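Local coordinates for VIN1 (PDB 6BFI), which probably binds actin filaments and may play a role in cell-cell adhesion in the sponge Oscarella pearsei, as a vinculin homolog, at residues Val131-Gln142 with Phe239-Gln250. Numbering follows the deposited sequence.
Sequences VRKMVKVCRSVQ and FIAIEEIIRVLQ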
loop_
_atom_site.group_PDB
_atom_site.type_symbol
_atom_site.label_atom_id
_atom_site.label_comp_id
_atom_site.label_asym_id
_atom_site.label_seq_id
_atom_site.Cartn_x
_atom_site.Cartn_y
_atom_site.Cartn_z
ATOM N N VAL A 131 -26.785 -5.904 -5.064
ATOM C CA VAL A 131 -25.965 -6.146 -3.879
ATOM C C VAL A 131 -26.729 -6.982 -2.859
ATOM O O VAL A 131 -26.153 -7.853 -2.195
ATOM C CB VAL A 131 -25.479 -4.814 -3.279
ATOM C CG1 VAL A 131 -24.769 -5.050 -1.955
ATOM C CG2 VAL A 131 -24.550 -4.109 -4.255
ATOM N N ARG A 132 -28.038 -6.748 -2.727
ATOM C CA ARG A 132 -28.840 -7.573 -1.826
ATOM C C ARG A 132 -28.833 -9.034 -2.261
ATOM O O ARG A 132 -28.735 -9.939 -1.423
ATOM C CB ARG A 132 -30.273 -7.046 -1.748
ATOM C CG ARG A 132 -30.447 -5.822 -0.862
ATOM C CD ARG A 132 -31.909 -5.616 -0.495
ATOM N NE ARG A 132 -32.769 -5.566 -1.674
ATOM C CZ ARG A 132 -33.164 -4.442 -2.266
ATOM N NH1 ARG A 132 -32.779 -3.267 -1.790
ATOM N NH2 ARG A 132 -33.945 -4.495 -3.336
ATOM N N LYS A 133 -28.931 -9.286 -3.571
ATOM C CA LYS A 133 -28.863 -10.661 -4.062
ATOM C C LYS A 133 -27.518 -11.304 -3.729
ATOM O O LYS A 133 -27.460 -12.405 -3.158
ATOM C CB LYS A 133 -29.113 -10.686 -5.570
ATOM C CG LYS A 133 -28.970 -12.060 -6.198
ATOM C CD LYS A 133 -28.611 -11.952 -7.670
ATOM C CE LYS A 133 -27.248 -11.296 -7.857
ATOM N NZ LYS A 133 -26.160 -12.068 -7.193
ATOM N N MET A 134 -26.420 -10.624 -4.080
ATOM C CA MET A 134 -25.088 -11.172 -3.827
ATOM C C MET A 134 -24.888 -11.471 -2.345
ATOM O O MET A 134 -24.481 -12.580 -1.969
ATOM C CB MET A 134 -24.018 -10.198 -4.325
ATOM C CG MET A 134 -24.254 -9.684 -5.734
ATOM S SD MET A 134 -22.817 -8.845 -6.430
ATOM C CE MET A 134 -23.347 -8.630 -8.127
ATOM N N VAL A 135 -25.183 -10.489 -1.488
ATOM C CA VAL A 135 -25.058 -10.674 -0.045
ATOM C C VAL A 135 -25.929 -11.829 0.429
ATOM O O VAL A 135 -25.547 -12.566 1.342
ATOM C CB VAL A 135 -25.400 -9.359 0.685
ATOM C CG1 VAL A 135 -25.528 -9.582 2.186
ATOM C CG2 VAL A 135 -24.337 -8.310 0.397
ATOM N N LYS A 136 -27.097 -12.014 -0.186
ATOM C CA LYS A 136 -27.940 -13.161 0.145
ATOM C C LYS A 136 -27.200 -14.474 -0.104
ATOM O O LYS A 136 -27.138 -15.344 0.777
ATOM C CB LYS A 136 -29.236 -13.092 -0.665
ATOM C CG LYS A 136 -30.126 -14.318 -0.598
ATOM C CD LYS A 136 -31.365 -14.099 -1.462
ATOM C CE LYS A 136 -32.180 -15.370 -1.634
ATOM N NZ LYS A 136 -33.319 -15.166 -2.579
ATOM N N VAL A 137 -26.606 -14.623 -1.293
ATOM C CA VAL A 137 -25.844 -15.838 -1.593
ATOM C C VAL A 137 -24.725 -16.038 -0.573
ATOM O O VAL A 137 -24.587 -17.115 0.031
ATOM C CB VAL A 137 -25.292 -15.783 -3.028
ATOM C CG1 VAL A 137 -24.271 -16.888 -3.246
ATOM C CG2 VAL A 137 -26.426 -15.890 -4.038
ATOM N N CYS A 138 -23.908 -14.996 -0.365
ATOM C CA CYS A 138 -22.786 -15.098 0.567
ATOM C C CYS A 138 -23.253 -15.491 1.964
ATOM O O CYS A 138 -22.583 -16.268 2.657
ATOM C CB CYS A 138 -22.022 -13.774 0.616
ATOM S SG CYS A 138 -21.325 -13.238 -0.963
ATOM N N ARG A 139 -24.396 -14.958 2.397
ATOM C CA ARG A 139 -24.941 -15.328 3.698
ATOM C C ARG A 139 -25.336 -16.797 3.729
ATOM O O ARG A 139 -25.093 -17.484 4.727
ATOM C CB ARG A 139 -26.143 -14.449 4.044
ATOM C CG ARG A 139 -25.806 -13.013 4.416
ATOM C CD ARG A 139 -24.873 -12.936 5.612
ATOM N NE ARG A 139 -24.884 -11.604 6.213
ATOM C CZ ARG A 139 -24.011 -11.182 7.122
ATOM N NH1 ARG A 139 -23.038 -11.983 7.534
ATOM N NH2 ARG A 139 -24.108 -9.955 7.614
ATOM N N SER A 140 -25.945 -17.300 2.652
ATOM C CA SER A 140 -26.345 -18.705 2.634
ATOM C C SER A 140 -25.133 -19.622 2.772
ATOM O O SER A 140 -25.104 -20.506 3.641
ATOM C CB SER A 140 -27.126 -19.024 1.358
ATOM O OG SER A 140 -26.283 -19.041 0.222
ATOM N N VAL A 141 -24.110 -19.414 1.936
ATOM C CA VAL A 141 -22.948 -20.301 1.997
ATOM C C VAL A 141 -22.216 -20.139 3.329
ATOM O O VAL A 141 -21.765 -21.125 3.935
ATOM C CB VAL A 141 -22.023 -20.056 0.790
ATOM C CG1 VAL A 141 -21.688 -18.588 0.659
ATOM C CG2 VAL A 141 -20.759 -20.885 0.908
ATOM N N GLN A 142 -22.113 -18.902 3.818
ATOM C CA GLN A 142 -21.472 -18.665 5.106
ATOM C C GLN A 142 -22.197 -19.400 6.228
ATOM O O GLN A 142 -21.560 -19.986 7.111
ATOM C CB GLN A 142 -21.423 -17.167 5.392
ATOM C CG GLN A 142 -20.721 -16.808 6.678
ATOM C CD GLN A 142 -20.879 -15.348 7.029
ATOM O OE1 GLN A 142 -21.939 -14.756 6.818
ATOM N NE2 GLN A 142 -19.822 -14.754 7.564
ATOM N N PHE A 239 -15.148 -17.999 7.228
ATOM C CA PHE A 239 -16.212 -17.131 7.730
ATOM C C PHE A 239 -15.806 -15.664 7.658
ATOM O O PHE A 239 -16.578 -14.813 7.201
ATOM C CB PHE A 239 -16.555 -17.527 9.168
ATOM C CG PHE A 239 -17.694 -16.749 9.764
ATOM C CD1 PHE A 239 -18.991 -17.224 9.676
ATOM C CD2 PHE A 239 -17.469 -15.553 10.428
ATOM C CE1 PHE A 239 -20.043 -16.517 10.227
ATOM C CE2 PHE A 239 -18.516 -14.839 10.979
ATOM C CZ PHE A 239 -19.805 -15.321 10.878
ATOM N N ILE A 240 -14.586 -15.355 8.105
ATOM C CA ILE A 240 -14.113 -13.976 8.130
ATOM C C ILE A 240 -13.938 -13.441 6.714
ATOM O O ILE A 240 -14.354 -12.316 6.407
ATOM C CB ILE A 240 -12.809 -13.885 8.946
ATOM C CG1 ILE A 240 -13.120 -13.996 10.442
ATOM C CG2 ILE A 240 -12.052 -12.602 8.629
ATOM C CD1 ILE A 240 -11.900 -14.147 11.316
ATOM N N ALA A 241 -13.335 -14.238 5.826
ATOM C CA ALA A 241 -13.188 -13.809 4.437
ATOM C C ALA A 241 -14.540 -13.492 3.808
ATOM O O ALA A 241 -14.686 -12.479 3.110
ATOM C CB ALA A 241 -12.463 -14.882 3.627
ATOM N N ILE A 242 -15.543 -14.338 4.046
ATOM C CA ILE A 242 -16.861 -14.088 3.469
ATOM C C ILE A 242 -17.497 -12.853 4.099
ATOM O O ILE A 242 -18.191 -12.084 3.419
ATOM C CB ILE A 242 -17.752 -15.334 3.614
ATOM C CG1 ILE A 242 -17.179 -16.485 2.791
ATOM C CG2 ILE A 242 -19.180 -15.034 3.169
ATOM C CD1 ILE A 242 -18.018 -17.757 2.851
ATOM N N GLU A 243 -17.271 -12.637 5.398
ATOM C CA GLU A 243 -17.727 -11.404 6.037
ATOM C C GLU A 243 -17.152 -10.182 5.332
ATOM O O GLU A 243 -17.873 -9.218 5.044
ATOM C CB GLU A 243 -17.334 -11.392 7.515
ATOM C CG GLU A 243 -18.295 -12.118 8.433
ATOM C CD GLU A 243 -19.616 -11.393 8.586
ATOM O OE1 GLU A 243 -19.598 -10.177 8.870
ATOM O OE2 GLU A 243 -20.673 -12.038 8.419
ATOM N N GLU A 244 -15.849 -10.209 5.042
ATOM C CA GLU A 244 -15.221 -9.066 4.388
ATOM C C GLU A 244 -15.744 -8.887 2.970
ATOM O O GLU A 244 -15.950 -7.753 2.523
ATOM C CB GLU A 244 -13.699 -9.225 4.391
ATOM C CG GLU A 244 -12.941 -7.991 3.916
ATOM C CD GLU A 244 -13.023 -6.830 4.892
ATOM O OE1 GLU A 244 -13.525 -7.022 6.019
ATOM O OE2 GLU A 244 -12.584 -5.719 4.531
ATOM N N ILE A 245 -15.967 -9.989 2.250
ATOM C CA ILE A 245 -16.589 -9.893 0.930
ATOM C C ILE A 245 -17.938 -9.196 1.033
ATOM O O ILE A 245 -18.267 -8.325 0.219
ATOM C CB ILE A 245 -16.724 -11.288 0.290
ATOM C CG1 ILE A 245 -15.406 -11.716 -0.348
ATOM C CG2 ILE A 245 -17.829 -11.297 -0.755
ATOM C CD1 ILE A 245 -15.443 -13.101 -0.954
ATOM N N ILE A 246 -18.734 -9.558 2.042
ATOM C CA ILE A 246 -20.044 -8.935 2.214
ATOM C C ILE A 246 -19.893 -7.451 2.518
ATOM O O ILE A 246 -20.671 -6.622 2.031
ATOM C CB ILE A 246 -20.843 -9.667 3.309
ATOM C CG1 ILE A 246 -21.166 -11.093 2.863
ATOM C CG2 ILE A 246 -22.126 -8.913 3.642
ATOM C CD1 ILE A 246 -21.842 -11.933 3.928
ATOM N N ARG A 247 -18.886 -7.090 3.317
ATOM C CA ARG A 247 -18.702 -5.688 3.682
ATOM C C ARG A 247 -18.284 -4.853 2.478
ATOM O O ARG A 247 -18.821 -3.764 2.247
ATOM C CB ARG A 247 -17.669 -5.568 4.804
ATOM C CG ARG A 247 -17.601 -4.178 5.414
ATOM C CD ARG A 247 -16.418 -4.035 6.357
ATOM N NE ARG A 247 -15.147 -4.083 5.641
ATOM C CZ ARG A 247 -14.552 -3.022 5.102
ATOM N NH1 ARG A 247 -15.114 -1.824 5.194
ATOM N NH2 ARG A 247 -13.395 -3.160 4.467
ATOM N N VAL A 248 -17.321 -5.348 1.697
ATOM C CA VAL A 248 -16.848 -4.608 0.531
ATOM C C VAL A 248 -17.924 -4.550 -0.544
ATOM O O VAL A 248 -18.036 -3.551 -1.267
ATOM C CB VAL A 248 -15.546 -5.237 0.002
ATOM C CG1 VAL A 248 -15.037 -4.477 -1.214
ATOM C CG2 VAL A 248 -14.490 -5.262 1.097
ATOM N N LEU A 249 -18.733 -5.608 -0.665
ATOM C CA LEU A 249 -19.836 -5.607 -1.620
ATOM C C LEU A 249 -20.802 -4.457 -1.368
ATOM O O LEU A 249 -21.395 -3.927 -2.313
ATOM C CB LEU A 249 -20.586 -6.941 -1.560
ATOM C CG LEU A 249 -20.130 -8.059 -2.498
ATOM C CD1 LEU A 249 -20.841 -9.367 -2.172
ATOM C CD2 LEU A 249 -20.384 -7.666 -3.940
ATOM N N GLN A 250 -20.965 -4.053 -0.109
ATOM C CA GLN A 250 -21.945 -3.047 0.271
ATOM C C GLN A 250 -21.364 -1.642 0.365
ATOM O O GLN A 250 -22.097 -0.706 0.702
ATOM C CB GLN A 250 -22.592 -3.431 1.607
ATOM C CG GLN A 250 -23.404 -4.718 1.546
ATOM C CD GLN A 250 -23.946 -5.135 2.900
ATOM O OE1 GLN A 250 -23.319 -4.895 3.932
ATOM N NE2 GLN A 250 -25.119 -5.761 2.902
#
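Q142 reaches across to F239 and E243 where helices 102-145 and 224-249 pack antiparallel, their local axes 9.9 Å apart, in one of the helical bundles that build a vinculin-family protein. With its CG swung away from the backbone nitrogen (chi1 -177°) and the rest of the chain extended, Q142 lays its amide over the F239 ring: NE2 sits above the centre of that face, 3.1 Å from its plane, with the amide and ring planes 29° apart. From there Q142 NE2 donates to the anti lone pair of E243 OE2 at 3.0 Å, fairly straight at 158°, and more weakly to the backbone O of F239.

R139 closes this polar patch. Its chain bends at chi2, bringing R139 NH1 to 2.5 Å from E243 OE2 in a salt bridge whose hydrogen bond is weak and bent, while the same NH1 donates to Q142 OE1 at 3.1 Å, in the guanidinium plane. R139 and Q142 thus converge on one carboxylate oxygen. Replacing Q142 with an alanine removes the amide, which would probably leave E243 OE2 short of its straighter donor and R139 NH1 without the acceptor that helps fix the guanidinium.

The rest of the seam is largely apolar, with knobs-into-holes packing. C138 fits among I242, I245, I246 and L249, and in return I246 fits among V135, C138, R139 and Q142, its CD1 lying over one face of the R139 guanidinium. Further along, M134 crosses L249 at about a right angle, M134 SD to L249 CD2 3.7 Å. Helix 154-178 touches M134 and V141, and helix 185-215 touches I245, so both flank this pair. At the end of helix 224-249, V131 CG1 rests 3.6 Å from the backbone O of L249 and also touches Q250 CG.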